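CCMAN5 (Cellulosimicrobium cellulans, PDB 2XSG) probably hydrolyses alpha-linked mannose as a calcium-containing glycoside hydrolase of family 92, and is used to expose mannose-6-phosphate on lysosomal enzymes made in yeast. Local coordinates at residues Ile134-Ala139 against His147-Pro152; Gly193-Ala198 against Pro402-Glu407; Ile492-Lys497 against Thr513-Asp518; Ala724-Ala729 against Ala745-Arg750. All blocks are in the same frame, centred on the assembly; numbering follows the deposited sequence.

Contact 1: Ile134-Ala139 against His147-Pro152; sequences IEAEVA and HRYAFP
Glu137 and Arg148 are paired on adjacent antiparallel strands, and their side chains run alongside each other on the same side of the sheet. The guanidinium approaches side-on: NH2 of Arg148 bonds Glu137 OE1 at 2.8 Å and NE of Arg148 takes Glu137 OE2 at 2.9 Å, a two-nitrogen salt bridge. The carboxylate lies at the edge of the guanidinium, the two planes 37° apart, and both oxygens are met from above the carboxylate plane. A bend at chi3 of Arg148 (56°) turns the guanidinium over to the glutamate. Below the pair, Arg148 N and Glu137 O form a nearly straight backbone bond, matched by Glu137 N to Arg148 O; Glu135 and Ala150 repeat the couple two residues along, past the non-hydrogen-bonded pair Ala136 and Tyr149.

The face bearing Ala136, Val138, His147 and Tyr149 is mostly apolar, with one buried polar pair. Ala136 CB presses on Tyr149 CE2 at 3.5 Å. CG1 of Val138 lies over one face of the His147 imidazole, whose ND1 shares a 2.7 Å hydrogen bond with Tyr149 OH that fixes the turn of the ring. At the end of the hairpin, CG2 of Ile134 sits over the centre of the Phe151 ring, 4.2 Å from its centroid, while Ile134 CD1 touches Phe151 CE2.

Further out, Asp276 gives Arg148 NH2 a second acid, His64 meets His147 NE2, and Pro83 backs the aromatic side. The arrangement is that of a beta hairpin of strands 133-140 and 144-150, within the large antiparallel sheet of the family 92 N-terminal domain.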
loop_
_atom_site.group_PDB
_atom_site.type_symbol
_atom_site.label_atom_id
_atom_site.label_comp_id
_atom_site.label_asym_id
_atom_site.label_seq_id
_atom_site.Cartn_x
_atom_site.Cartn_y
_atom_site.Cartn_z
ATOM N N ILE A 134 29.073 -9.602 -13.615
ATOM C CA ILE A 134 28.682 -10.176 -12.346
ATOM C C ILE A 134 27.196 -10.537 -12.466
ATOM O O ILE A 134 26.329 -9.651 -12.522
ATOM C CB ILE A 134 28.899 -9.216 -11.152
ATOM C CG1 ILE A 134 30.372 -8.763 -11.049
ATOM C CG2 ILE A 134 28.433 -9.875 -9.857
ATOM C CD1 ILE A 134 30.575 -7.568 -10.108
ATOM N N GLU A 135 26.913 -11.837 -12.542
ATOM C CA GLU A 135 25.535 -12.307 -12.671
ATOM C C GLU A 135 24.970 -12.352 -11.263
ATOM O O GLU A 135 25.498 -13.043 -10.413
ATOM C CB GLU A 135 25.470 -13.693 -13.331
ATOM C CG GLU A 135 25.996 -13.755 -14.792
ATOM C CD GLU A 135 25.025 -13.179 -15.834
ATOM O OE1 GLU A 135 23.944 -12.635 -15.478
ATOM O OE2 GLU A 135 25.351 -13.268 -17.037
ATOM N N ALA A 136 23.925 -11.575 -11.017
ATOM C CA ALA A 136 23.339 -11.484 -9.699
ATOM C C ALA A 136 21.939 -12.078 -9.712
ATOM O O ALA A 136 21.109 -11.726 -10.542
ATOM C CB ALA A 136 23.302 -10.054 -9.249
ATOM N N GLU A 137 21.689 -12.981 -8.775
ATOM C CA GLU A 137 20.356 -13.503 -8.548
ATOM C C GLU A 137 20.003 -13.334 -7.057
ATOM O O GLU A 137 20.792 -13.698 -6.185
ATOM C CB GLU A 137 20.316 -14.987 -8.882
ATOM C CG GLU A 137 20.455 -15.348 -10.353
ATOM C CD GLU A 137 20.755 -16.819 -10.530
ATOM O OE1 GLU A 137 19.836 -17.576 -10.851
ATOM O OE2 GLU A 137 21.907 -17.231 -10.290
ATOM N N VAL A 138 18.831 -12.770 -6.775
ATOM C CA VAL A 138 18.286 -12.765 -5.415
ATOM C C VAL A 138 16.889 -13.414 -5.389
ATOM O O VAL A 138 16.167 -13.416 -6.402
ATOM C CB VAL A 138 18.247 -11.333 -4.796
ATOM C CG1 VAL A 138 19.662 -10.758 -4.695
ATOM C CG2 VAL A 138 17.365 -10.367 -5.629
ATOM N N ALA A 139 16.540 -13.997 -4.238
ATOM C CA ALA A 139 15.182 -14.442 -3.954
ATOM C C ALA A 139 14.847 -14.117 -2.496
ATOM O O ALA A 139 15.749 -13.800 -1.714
ATOM C CB ALA A 139 15.046 -15.935 -4.205
ATOM N N HIS A 147 21.026 -14.505 -1.834
ATOM C CA HIS A 147 21.829 -14.017 -2.954
ATOM C C HIS A 147 22.664 -15.155 -3.552
ATOM O O HIS A 147 23.257 -15.971 -2.810
ATOM C CB HIS A 147 22.819 -12.960 -2.476
ATOM C CG HIS A 147 22.193 -11.786 -1.790
ATOM N ND1 HIS A 147 22.382 -10.489 -2.223
ATOM C CD2 HIS A 147 21.416 -11.706 -0.683
ATOM C CE1 HIS A 147 21.725 -9.662 -1.431
ATOM N NE2 HIS A 147 21.132 -10.372 -0.488
ATOM N N ARG A 148 22.708 -15.196 -4.885
ATOM C CA ARG A 148 23.692 -16.002 -5.627
ATOM C C ARG A 148 24.375 -15.157 -6.709
ATOM O O ARG A 148 23.698 -14.618 -7.605
ATOM C CB ARG A 148 23.032 -17.235 -6.266
ATOM C CG ARG A 148 24.023 -18.167 -6.951
ATOM C CD ARG A 148 23.359 -19.454 -7.370
ATOM N NE ARG A 148 22.200 -19.222 -8.244
ATOM C CZ ARG A 148 21.248 -20.123 -8.446
ATOM N NH1 ARG A 148 21.313 -21.300 -7.818
ATOM N NH2 ARG A 148 20.227 -19.855 -9.257
ATOM N N TYR A 149 25.704 -15.054 -6.626
ATOM C CA TYR A 149 26.512 -14.245 -7.548
ATOM C C TYR A 149 27.506 -15.088 -8.325
ATOM O O TYR A 149 28.145 -15.989 -7.762
ATOM C CB TYR A 149 27.297 -13.168 -6.778
ATOM C CG TYR A 149 26.422 -12.166 -6.092
ATOM C CD1 TYR A 149 26.183 -12.252 -4.726
ATOM C CD2 TYR A 149 25.824 -11.126 -6.809
ATOM C CE1 TYR A 149 25.370 -11.328 -4.083
ATOM C CE2 TYR A 149 25.003 -10.205 -6.175
ATOM C CZ TYR A 149 24.772 -10.316 -4.815
ATOM O OH TYR A 149 23.962 -9.412 -4.173
ATOM N N ALA A 150 27.643 -14.803 -9.614
ATOM C CA ALA A 150 28.719 -15.391 -10.425
ATOM C C ALA A 150 29.663 -14.314 -10.920
ATOM O O ALA A 150 29.268 -13.479 -11.724
ATOM C CB ALA A 150 28.135 -16.185 -11.622
ATOM N N PHE A 151 30.914 -14.338 -10.465
ATOM C CA PHE A 151 31.916 -13.327 -10.850
ATOM C C PHE A 151 32.779 -13.828 -12.008
ATOM O O PHE A 151 32.930 -15.032 -12.163
ATOM C CB PHE A 151 32.830 -13.023 -9.661
ATOM C CG PHE A 151 32.186 -12.199 -8.584
ATOM C CD1 PHE A 151 31.261 -12.766 -7.717
ATOM C CD2 PHE A 151 32.531 -10.858 -8.423
ATOM C CE1 PHE A 151 30.674 -12.003 -6.697
ATOM C CE2 PHE A 151 31.954 -10.091 -7.412
ATOM C CZ PHE A 151 31.019 -10.662 -6.553
ATOM N N PRO A 152 33.364 -12.918 -12.813
ATOM C CA PRO A 152 34.186 -13.455 -13.917
ATOM C C PRO A 152 35.365 -14.287 -13.397
ATOM O O PRO A 152 35.932 -13.993 -12.342
ATOM C CB PRO A 152 34.682 -12.193 -14.640
ATOM C CG PRO A 152 33.652 -11.123 -14.291
ATOM C CD PRO A 152 33.232 -11.446 -12.881
HETATM O O HOH W 1 24.306 -15.961 -10.191
#

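Contact 2: Gly193-Ala198 against Pro402-Glu407; sequences GYFYNA and PTVRWE
Val404 wedges its two methyls against the rings of Phe195 and Tyr196. CG2 of Val404 meets the edge of the Phe195 ring at CE2, 3.8 Å away, close to the ring plane, and the two side chains point the same way. CG1, anti to the backbone N of Val404 (chi1 -171°), reaches both Phe195 CE2 and Tyr196 CD2, the latter at 4.0 Å. The carbonyl of Val404 lies at the edge of the tyrosine ring, so the ring meets both the side chain and the backbone of this residue.

Tyr196 occupies the first corner of a type II' turn, Phe195 to Ala198, which closes the hairpin of strands 185-195 and 198-208. The hairpin tip belongs to the N-terminal domain and the loop 402-407 to the catalytic domain, making this an interdomain contact.

Beyond the valine, Tyr196 OH stands over one face of the Arg405 guanidinium, 3.5 Å from NH1 and at too poor an angle to bond it. Arg405 clasps Glu407 side-on, NE to OE1 at 2.8 Å and NH2 to OE2, and packs on Trp354 as a cation-pi partner; NH1 bonds a bound molecule, probably from the crystallisation liquor. A leucine in its place would probably leave the Glu407 carboxylate without its mate and free to turn, and take the flat group from under the tyrosine hydroxyl. A water bridges Asn197 ND2 to Glu407 OE2, while Ala198 CB rests against the edge of the Trp406 indole at CH2, 4.0 Å away.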
loop_
_atom_site.group_PDB
_atom_site.type_symbol
_atom_site.label_atom_id
_atom_site.label_comp_id
_atom_site.label_asym_id
_atom_site.label_seq_id
_atom_site.Cartn_x
_atom_site.Cartn_y
_atom_site.Cartn_z
ATOM N N GLY A 193 16.359 3.194 11.504
ATOM C CA GLY A 193 16.068 4.184 10.481
ATOM C C GLY A 193 14.903 5.061 10.892
ATOM O O GLY A 193 14.367 4.934 11.992
ATOM N N TYR A 194 14.495 5.954 10.006
ATOM C CA TYR A 194 13.349 6.786 10.281
ATOM C C TYR A 194 12.593 7.015 8.983
ATOM O O TYR A 194 13.206 7.173 7.926
ATOM C CB TYR A 194 13.791 8.117 10.907
ATOM C CG TYR A 194 12.652 9.058 11.265
ATOM C CD1 TYR A 194 12.071 9.883 10.293
ATOM C CD2 TYR A 194 12.163 9.138 12.577
ATOM C CE1 TYR A 194 11.022 10.749 10.603
ATOM C CE2 TYR A 194 11.103 10.027 12.907
ATOM C CZ TYR A 194 10.550 10.826 11.908
ATOM O OH TYR A 194 9.504 11.689 12.180
ATOM N N PHE A 195 11.265 6.990 9.065
ATOM C CA PHE A 195 10.428 7.459 7.968
ATOM C C PHE A 195 9.164 8.115 8.497
ATOM O O PHE A 195 8.468 7.561 9.355
ATOM C CB PHE A 195 10.074 6.333 6.996
ATOM C CG PHE A 195 9.243 6.788 5.827
ATOM C CD1 PHE A 195 9.809 7.573 4.808
ATOM C CD2 PHE A 195 7.885 6.471 5.756
ATOM C CE1 PHE A 195 9.046 8.016 3.717
ATOM C CE2 PHE A 195 7.106 6.901 4.666
ATOM C CZ PHE A 195 7.685 7.669 3.639
ATOM N N TYR A 196 8.905 9.312 7.980
ATOM C CA TYR A 196 7.704 10.110 8.272
ATOM C C TYR A 196 7.480 10.500 9.741
ATOM O O TYR A 196 7.860 11.612 10.141
ATOM C CB TYR A 196 6.444 9.511 7.606
ATOM C CG TYR A 196 5.328 10.511 7.497
ATOM C CD1 TYR A 196 5.471 11.674 6.695
ATOM C CD2 TYR A 196 4.138 10.333 8.215
ATOM C CE1 TYR A 196 4.445 12.611 6.613
ATOM C CE2 TYR A 196 3.099 11.265 8.133
ATOM C CZ TYR A 196 3.263 12.397 7.337
ATOM O OH TYR A 196 2.246 13.307 7.264
ATOM N N ASN A 197 6.884 9.617 10.549
ATOM C CA ASN A 197 6.597 9.945 11.951
ATOM C C ASN A 197 7.515 9.285 12.968
ATOM O O ASN A 197 7.609 9.744 14.104
ATOM C CB ASN A 197 5.158 9.560 12.344
ATOM C CG ASN A 197 4.114 10.504 11.777
ATOM O OD1 ASN A 197 4.363 11.692 11.563
ATOM N ND2 ASN A 197 2.924 9.973 11.544
ATOM N N ALA A 198 8.151 8.182 12.590
ATOM C CA ALA A 198 8.707 7.290 13.603
ATOM C C ALA A 198 10.008 6.668 13.190
ATOM O O ALA A 198 10.228 6.390 12.010
ATOM C CB ALA A 198 7.708 6.181 13.919
ATOM N N PRO A 402 9.764 -0.593 9.528
ATOM C CA PRO A 402 9.501 0.720 8.967
ATOM C C PRO A 402 8.003 0.914 8.854
ATOM O O PRO A 402 7.271 -0.033 8.532
ATOM C CB PRO A 402 10.146 0.670 7.572
ATOM C CG PRO A 402 10.611 -0.695 7.364
ATOM C CD PRO A 402 10.686 -1.378 8.686
ATOM N N THR A 403 7.548 2.123 9.151
ATOM C CA THR A 403 6.115 2.389 9.217
ATOM C C THR A 403 5.832 3.852 8.876
ATOM O O THR A 403 6.760 4.654 8.709
ATOM C CB THR A 403 5.562 1.992 10.596
ATOM O OG1 THR A 403 4.129 1.903 10.554
ATOM C CG2 THR A 403 6.020 2.986 11.692
ATOM N N VAL A 404 4.560 4.205 8.736
ATOM C CA VAL A 404 4.232 5.545 8.244
ATOM C C VAL A 404 3.344 6.318 9.217
ATOM O O VAL A 404 3.822 7.202 9.897
ATOM C CB VAL A 404 3.594 5.511 6.849
ATOM C CG1 VAL A 404 3.469 6.931 6.270
ATOM C CG2 VAL A 404 4.406 4.608 5.908
ATOM N N ARG A 405 2.057 5.982 9.264
ATOM C CA ARG A 405 1.063 6.814 9.962
ATOM C C ARG A 405 -0.200 5.990 10.260
ATOM O O ARG A 405 -0.421 4.943 9.639
ATOM C CB ARG A 405 0.739 8.084 9.153
ATOM C CG ARG A 405 0.065 7.831 7.799
ATOM C CD ARG A 405 -0.050 9.094 6.951
ATOM N NE ARG A 405 -0.656 10.230 7.636
ATOM C CZ ARG A 405 -0.829 11.436 7.100
ATOM N NH1 ARG A 405 -0.483 11.664 5.852
ATOM N NH2 ARG A 405 -1.393 12.402 7.810
ATOM N N TRP A 406 -1.016 6.449 11.210
ATOM C CA TRP A 406 -2.025 5.577 11.819
ATOM C C TRP A 406 -3.437 6.139 11.842
ATOM O O TRP A 406 -4.343 5.490 12.347
ATOM C CB TRP A 406 -1.593 5.188 13.243
ATOM C CG TRP A 406 -0.193 4.618 13.310
ATOM C CD1 TRP A 406 0.174 3.306 13.130
ATOM C CD2 TRP A 406 1.018 5.346 13.538
ATOM N NE1 TRP A 406 1.545 3.173 13.245
ATOM C CE2 TRP A 406 2.086 4.409 13.497
ATOM C CE3 TRP A 406 1.311 6.702 13.775
ATOM C CZ2 TRP A 406 3.419 4.785 13.681
ATOM C CZ3 TRP A 406 2.640 7.078 13.963
ATOM C CH2 TRP A 406 3.675 6.123 13.903
ATOM N N GLU A 407 -3.641 7.326 11.286
ATOM C CA GLU A 407 -4.984 7.913 11.245
ATOM C C GLU A 407 -5.952 6.984 10.527
ATOM O O GLU A 407 -5.555 6.285 9.604
ATOM C CB GLU A 407 -4.988 9.281 10.546
ATOM C CG GLU A 407 -4.099 10.346 11.174
ATOM C CD GLU A 407 -2.750 10.486 10.478
ATOM O OE1 GLU A 407 -2.274 9.521 9.844
ATOM O OE2 GLU A 407 -2.164 11.578 10.577
HETATM O O HOH W 2 6.131 6.743 10.874
HETATM O O HOH W 3 0.535 11.758 10.787
HETATM O O HOH W 4 9.153 4.393 10.087
#

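Contact 3: Ile492-Lys497 against Thr513-Asp518; sequences IEKLTK and TPRAAD
Leu495 and Thr513 pass with their CA atoms 5.8 Å apart, and a 3.0 Å bond from Thr513 N to Leu495 O ties the C-terminal end of helix 478-495 to the loop that follows strand 508-512. This bond lies next to a small antiparallel pairing: the helix runs into strand 496-497, which pairs with strand 508-512, in the catalytic domain, an (alpha/alpha)6 barrel in family 92 enzymes.

Arg515 makes the side-chain hydrogen bond of the contact. Its chain runs extended from CG to NE and lays CD beside the helix end; NH1 then gives a 2.7 Å bond to Lys494 O, arriving in the carbonyl plane on a lone pair, though the bond bends to 135° at the hydrogen. A carbonyl at the negative end of a helix is probably a favourable seat for this charge. Gly519 O takes the NE hydrogen and Trp521 forms a cation-pi contact, so the guanidinium is held from several directions. A glutamine here, shorter and uncharged, would probably leave Lys494 O without this donor and Trp521 without its cation.

Closer to the backbone, CB of Arg515 rests on Leu495 CD2 at 3.7 Å, the two chains crossing. Thr513 turns its hydroxyl to Leu511 O and His526, while the same OG1 also touches Lys497 CB. Within the segment 492-497, Thr496 OG1 donates to Ile492 O at 2.7 Å, in the carbonyl plane and on a lone pair.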
loop_
_atom_site.group_PDB
_atom_site.type_symbol
_atom_site.label_atom_id
_atom_site.label_comp_id
_atom_site.label_asym_id
_atom_site.label_seq_id
_atom_site.Cartn_x
_atom_site.Cartn_y
_atom_site.Cartn_z
ATOM N N ILE A 492 -21.212 17.002 8.326
ATOM C CA ILE A 492 -22.222 17.082 7.256
ATOM C C ILE A 492 -23.239 18.209 7.499
ATOM O O ILE A 492 -23.499 19.019 6.616
ATOM C CB ILE A 492 -22.945 15.733 7.020
ATOM C CG1 ILE A 492 -22.005 14.722 6.342
ATOM C CG2 ILE A 492 -24.179 15.918 6.133
ATOM C CD1 ILE A 492 -22.432 13.280 6.543
ATOM N N GLU A 493 -23.808 18.259 8.692
ATOM C CA GLU A 493 -24.861 19.231 8.979
ATOM C C GLU A 493 -24.338 20.661 8.989
ATOM O O GLU A 493 -24.972 21.554 8.433
ATOM C CB GLU A 493 -25.516 18.907 10.319
ATOM C CG GLU A 493 -26.695 19.785 10.703
ATOM C CD GLU A 493 -26.820 19.910 12.212
ATOM O OE1 GLU A 493 -26.301 19.018 12.929
ATOM O OE2 GLU A 493 -27.423 20.906 12.678
ATOM N N LYS A 494 -23.169 20.861 9.593
ATOM C CA LYS A 494 -22.662 22.200 9.884
ATOM C C LYS A 494 -21.744 22.801 8.812
ATOM O O LYS A 494 -21.571 24.021 8.774
ATOM C CB LYS A 494 -21.936 22.219 11.246
ATOM C CG LYS A 494 -22.778 21.772 12.445
ATOM C CD LYS A 494 -23.489 22.965 13.083
ATOM C CE LYS A 494 -24.027 22.621 14.470
ATOM N NZ LYS A 494 -25.352 21.938 14.423
ATOM N N LEU A 495 -21.137 21.960 7.967
ATOM C CA LEU A 495 -20.219 22.480 6.941
ATOM C C LEU A 495 -20.704 22.390 5.493
ATOM O O LEU A 495 -20.002 22.831 4.588
ATOM C CB LEU A 495 -18.810 21.868 7.086
ATOM C CG LEU A 495 -18.089 22.128 8.408
ATOM C CD1 LEU A 495 -16.713 21.486 8.387
ATOM C CD2 LEU A 495 -17.977 23.616 8.672
ATOM N N THR A 496 -21.885 21.819 5.257
ATOM C CA THR A 496 -22.411 21.759 3.886
ATOM C C THR A 496 -23.166 23.055 3.636
ATOM O O THR A 496 -24.292 23.222 4.087
ATOM C CB THR A 496 -23.348 20.549 3.647
ATOM O OG1 THR A 496 -22.711 19.334 4.054
ATOM C CG2 THR A 496 -23.748 20.445 2.176
ATOM N N LYS A 497 -22.534 23.980 2.929
ATOM C CA LYS A 497 -23.122 25.291 2.664
ATOM C C LYS A 497 -24.163 25.233 1.566
ATOM O O LYS A 497 -23.834 24.893 0.424
ATOM C CB LYS A 497 -22.036 26.288 2.269
ATOM C CG LYS A 497 -22.589 27.659 1.905
ATOM C CD LYS A 497 -21.523 28.531 1.300
ATOM C CE LYS A 497 -22.075 29.928 1.072
ATOM N NZ LYS A 497 -21.061 30.777 0.425
ATOM N N THR A 513 -17.724 23.520 2.715
ATOM C CA THR A 513 -17.171 24.877 2.638
ATOM C C THR A 513 -16.565 25.267 4.006
ATOM O O THR A 513 -17.157 24.965 5.043
ATOM C CB THR A 513 -18.290 25.894 2.257
ATOM O OG1 THR A 513 -18.910 25.482 1.046
ATOM C CG2 THR A 513 -17.753 27.301 2.051
ATOM N N PRO A 514 -15.382 25.927 4.023
ATOM C CA PRO A 514 -14.856 26.344 5.318
ATOM C C PRO A 514 -15.795 27.376 5.985
ATOM O O PRO A 514 -16.410 28.212 5.306
ATOM C CB PRO A 514 -13.512 26.984 4.960
ATOM C CG PRO A 514 -13.718 27.479 3.552
ATOM C CD PRO A 514 -14.526 26.388 2.918
ATOM N N ARG A 515 -15.882 27.303 7.303
ATOM C CA ARG A 515 -16.801 28.136 8.064
ATOM C C ARG A 515 -16.063 28.759 9.227
ATOM O O ARG A 515 -15.347 28.077 9.960
ATOM C CB ARG A 515 -17.965 27.296 8.568
ATOM C CG ARG A 515 -19.277 28.039 8.665
ATOM C CD ARG A 515 -20.338 27.197 9.376
ATOM N NE ARG A 515 -21.597 27.944 9.478
ATOM C CZ ARG A 515 -22.787 27.407 9.729
ATOM N NH1 ARG A 515 -22.921 26.096 9.919
ATOM N NH2 ARG A 515 -23.849 28.195 9.788
ATOM N N ALA A 516 -16.241 30.074 9.375
ATOM C CA ALA A 516 -15.588 30.849 10.412
ATOM C C ALA A 516 -16.144 30.493 11.799
ATOM O O ALA A 516 -17.198 29.847 11.918
ATOM C CB ALA A 516 -15.743 32.355 10.128
ATOM N N ALA A 517 -15.433 30.920 12.837
ATOM C CA ALA A 517 -15.881 30.710 14.210
ATOM C C ALA A 517 -17.299 31.246 14.460
ATOM O O ALA A 517 -18.100 30.576 15.102
ATOM C CB ALA A 517 -14.878 31.294 15.205
ATOM N N ASP A 518 -17.623 32.416 13.902
ATOM C CA ASP A 518 -18.934 33.045 14.134
ATOM C C ASP A 518 -20.065 32.476 13.255
ATOM O O ASP A 518 -21.178 33.021 13.210
ATOM C CB ASP A 518 -18.838 34.586 14.031
ATOM C CG ASP A 518 -18.540 35.088 12.610
ATOM O OD1 ASP A 518 -18.530 34.287 11.647
ATOM O OD2 ASP A 518 -18.328 36.309 12.450
#

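Contact 4: Ala724-Ala729 against Ala745-Arg750; sequences ATLDGA and ADLAFR
Asp727 meets Ala745 and Asp746 from the corner of a type I' turn, Leu726 to Ala729, where strand 720-726 folds back into strand 729-730; its neighbour on the other side is strand 746-752, antiparallel in a mixed sheet. From CB the side chain leans over toward the start of that strand, CG anti to the carbonyl carbon (chi1 -65°). CG comes within 4.1 Å of Ala745 CB, and OD2 lies at a similar distance from the same methyl. At the tip OD1 accepts the Asp746 N hydrogen at 2.7 Å, nearly straight and almost along the C-O axis. The backbone answers in reverse, Asp727 N to Asp746 O, so the two aspartates hold each other by one side-chain and one main-chain bond. Their carboxylates are near enough that one might be somewhat harder to ionise.

Along the strands, Thr725 and Ala748 form the hydrogen-bonded pair. On the opposite face Leu726 CD1 touches Ala745 CB at 3.8 Å, and Ala724 CB presses on Phe749 CD1 at 3.5 Å, with Val709 of the next strand behind the phenylalanine. A water accepts the Gly728 N hydrogen at 2.9 Å and donates to Asp746 O.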
loop_
_atom_site.group_PDB
_atom_site.type_symbol
_atom_site.label_atom_id
_atom_site.label_comp_id
_atom_site.label_asym_id
_atom_site.label_seq_id
_atom_site.Cartn_x
_atom_site.Cartn_y
_atom_site.Cartn_z
ATOM N N ALA A 724 -29.455 -8.781 -13.331
ATOM C CA ALA A 724 -28.611 -9.561 -12.409
ATOM C C ALA A 724 -29.404 -10.617 -11.673
ATOM O O ALA A 724 -30.615 -10.465 -11.497
ATOM C CB ALA A 724 -27.925 -8.630 -11.416
ATOM N N THR A 725 -28.726 -11.691 -11.262
ATOM C CA THR A 725 -29.272 -12.653 -10.287
ATOM C C THR A 725 -28.297 -12.901 -9.139
ATOM O O THR A 725 -27.071 -12.793 -9.312
ATOM C CB THR A 725 -29.649 -14.039 -10.895
ATOM O OG1 THR A 725 -28.494 -14.694 -11.427
ATOM C CG2 THR A 725 -30.736 -13.928 -11.963
ATOM N N LEU A 726 -28.858 -13.239 -7.979
ATOM C CA LEU A 726 -28.097 -13.645 -6.801
ATOM C C LEU A 726 -28.573 -15.038 -6.386
ATOM O O LEU A 726 -29.744 -15.218 -6.015
ATOM C CB LEU A 726 -28.290 -12.654 -5.643
ATOM C CG LEU A 726 -27.508 -12.971 -4.353
ATOM C CD1 LEU A 726 -25.977 -12.983 -4.589
ATOM C CD2 LEU A 726 -27.879 -12.018 -3.203
ATOM N N ASP A 727 -27.677 -16.020 -6.495
ATOM C CA ASP A 727 -28.009 -17.429 -6.229
ATOM C C ASP A 727 -29.291 -17.831 -6.967
ATOM O O ASP A 727 -30.210 -18.420 -6.370
ATOM C CB ASP A 727 -28.157 -17.666 -4.723
ATOM C CG ASP A 727 -26.848 -17.469 -3.960
ATOM O OD1 ASP A 727 -25.766 -17.558 -4.561
ATOM O OD2 ASP A 727 -26.900 -17.241 -2.733
ATOM N N GLY A 728 -29.354 -17.472 -8.252
ATOM C CA GLY A 728 -30.462 -17.856 -9.141
ATOM C C GLY A 728 -31.685 -16.949 -9.176
ATOM O O GLY A 728 -32.512 -17.069 -10.079
ATOM N N ALA A 729 -31.796 -16.033 -8.216
ATOM C CA ALA A 729 -32.993 -15.213 -8.050
ATOM C C ALA A 729 -32.736 -13.771 -8.465
ATOM O O ALA A 729 -31.639 -13.249 -8.243
ATOM C CB ALA A 729 -33.469 -15.263 -6.578
ATOM N N ALA A 745 -21.638 -16.945 -2.488
ATOM C CA ALA A 745 -22.765 -16.685 -3.380
ATOM C C ALA A 745 -22.387 -16.716 -4.877
ATOM O O ALA A 745 -21.210 -16.580 -5.238
ATOM C CB ALA A 745 -23.413 -15.356 -3.026
ATOM N N ASP A 746 -23.396 -16.915 -5.728
ATOM C CA ASP A 746 -23.252 -16.789 -7.172
ATOM C C ASP A 746 -23.921 -15.500 -7.608
ATOM O O ASP A 746 -25.155 -15.425 -7.674
ATOM C CB ASP A 746 -23.920 -17.959 -7.914
ATOM C CG ASP A 746 -23.206 -19.271 -7.698
ATOM O OD1 ASP A 746 -23.810 -20.162 -7.087
ATOM O OD2 ASP A 746 -22.051 -19.413 -8.135
ATOM N N LEU A 747 -23.114 -14.487 -7.896
ATOM C CA LEU A 747 -23.632 -13.210 -8.389
ATOM C C LEU A 747 -23.390 -13.166 -9.895
ATOM O O LEU A 747 -22.249 -13.140 -10.350
ATOM C CB LEU A 747 -22.946 -12.046 -7.675
ATOM C CG LEU A 747 -23.300 -10.586 -8.015
ATOM C CD1 LEU A 747 -24.729 -10.261 -7.612
ATOM C CD2 LEU A 747 -22.337 -9.646 -7.313
ATOM N N ALA A 748 -24.475 -13.194 -10.663
ATOM C CA ALA A 748 -24.392 -13.275 -12.112
ATOM C C ALA A 748 -24.953 -12.029 -12.772
ATOM O O ALA A 748 -26.138 -11.739 -12.643
ATOM C CB ALA A 748 -25.131 -14.503 -12.612
ATOM N N PHE A 749 -24.111 -11.308 -13.495
ATOM C CA PHE A 749 -24.570 -10.139 -14.232
ATOM C C PHE A 749 -24.744 -10.421 -15.725
ATOM O O PHE A 749 -24.011 -11.222 -16.292
ATOM C CB PHE A 749 -23.608 -8.969 -14.039
ATOM C CG PHE A 749 -23.524 -8.485 -12.629
ATOM C CD1 PHE A 749 -24.583 -7.780 -12.056
ATOM C CD2 PHE A 749 -22.387 -8.725 -11.870
ATOM C CE1 PHE A 749 -24.504 -7.332 -10.746
ATOM C CE2 PHE A 749 -22.305 -8.288 -10.565
ATOM C CZ PHE A 749 -23.358 -7.582 -9.997
ATOM N N ARG A 750 -25.723 -9.768 -16.341
ATOM C CA ARG A 750 -25.867 -9.758 -17.800
ATOM C C ARG A 750 -25.404 -8.381 -18.278
ATOM O O ARG A 750 -25.966 -7.356 -17.886
ATOM C CB ARG A 750 -27.332 -10.029 -18.195
ATOM C CG ARG A 750 -27.603 -10.256 -19.697
ATOM C CD ARG A 750 -29.112 -10.520 -19.979
ATOM N NE ARG A 750 -29.642 -11.622 -19.160
ATOM C CZ ARG A 750 -30.914 -12.036 -19.133
ATOM N NH1 ARG A 750 -31.851 -11.455 -19.885
ATOM N NH2 ARG A 750 -31.254 -13.050 -18.335
HETATM O O HOH W 5 -27.087 -16.193 -9.434
#

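Overall arrangement
The four contacts follow one another along the chain without overlap, and no two of them touch. Contacts 1 and 2 both reach the large antiparallel sheet of the N-terminal domain, with centres about 33 Å apart. Contact 2 then crosses from that sheet to the catalytic domain, and places the side chain of Arg405 about 8 Å from the calcium ion. Contact 3 lies about 32 Å from contact 2, centre to centre, out among the helices of the catalytic domain, and about 61 Å from the centre of contact 1 across the middle of the chain. Contact 4, in the six-strand mixed sheet, is about 43 Å from contact 3, centre to centre. Three are thus local joins within a domain; contact 2 alone links both domains.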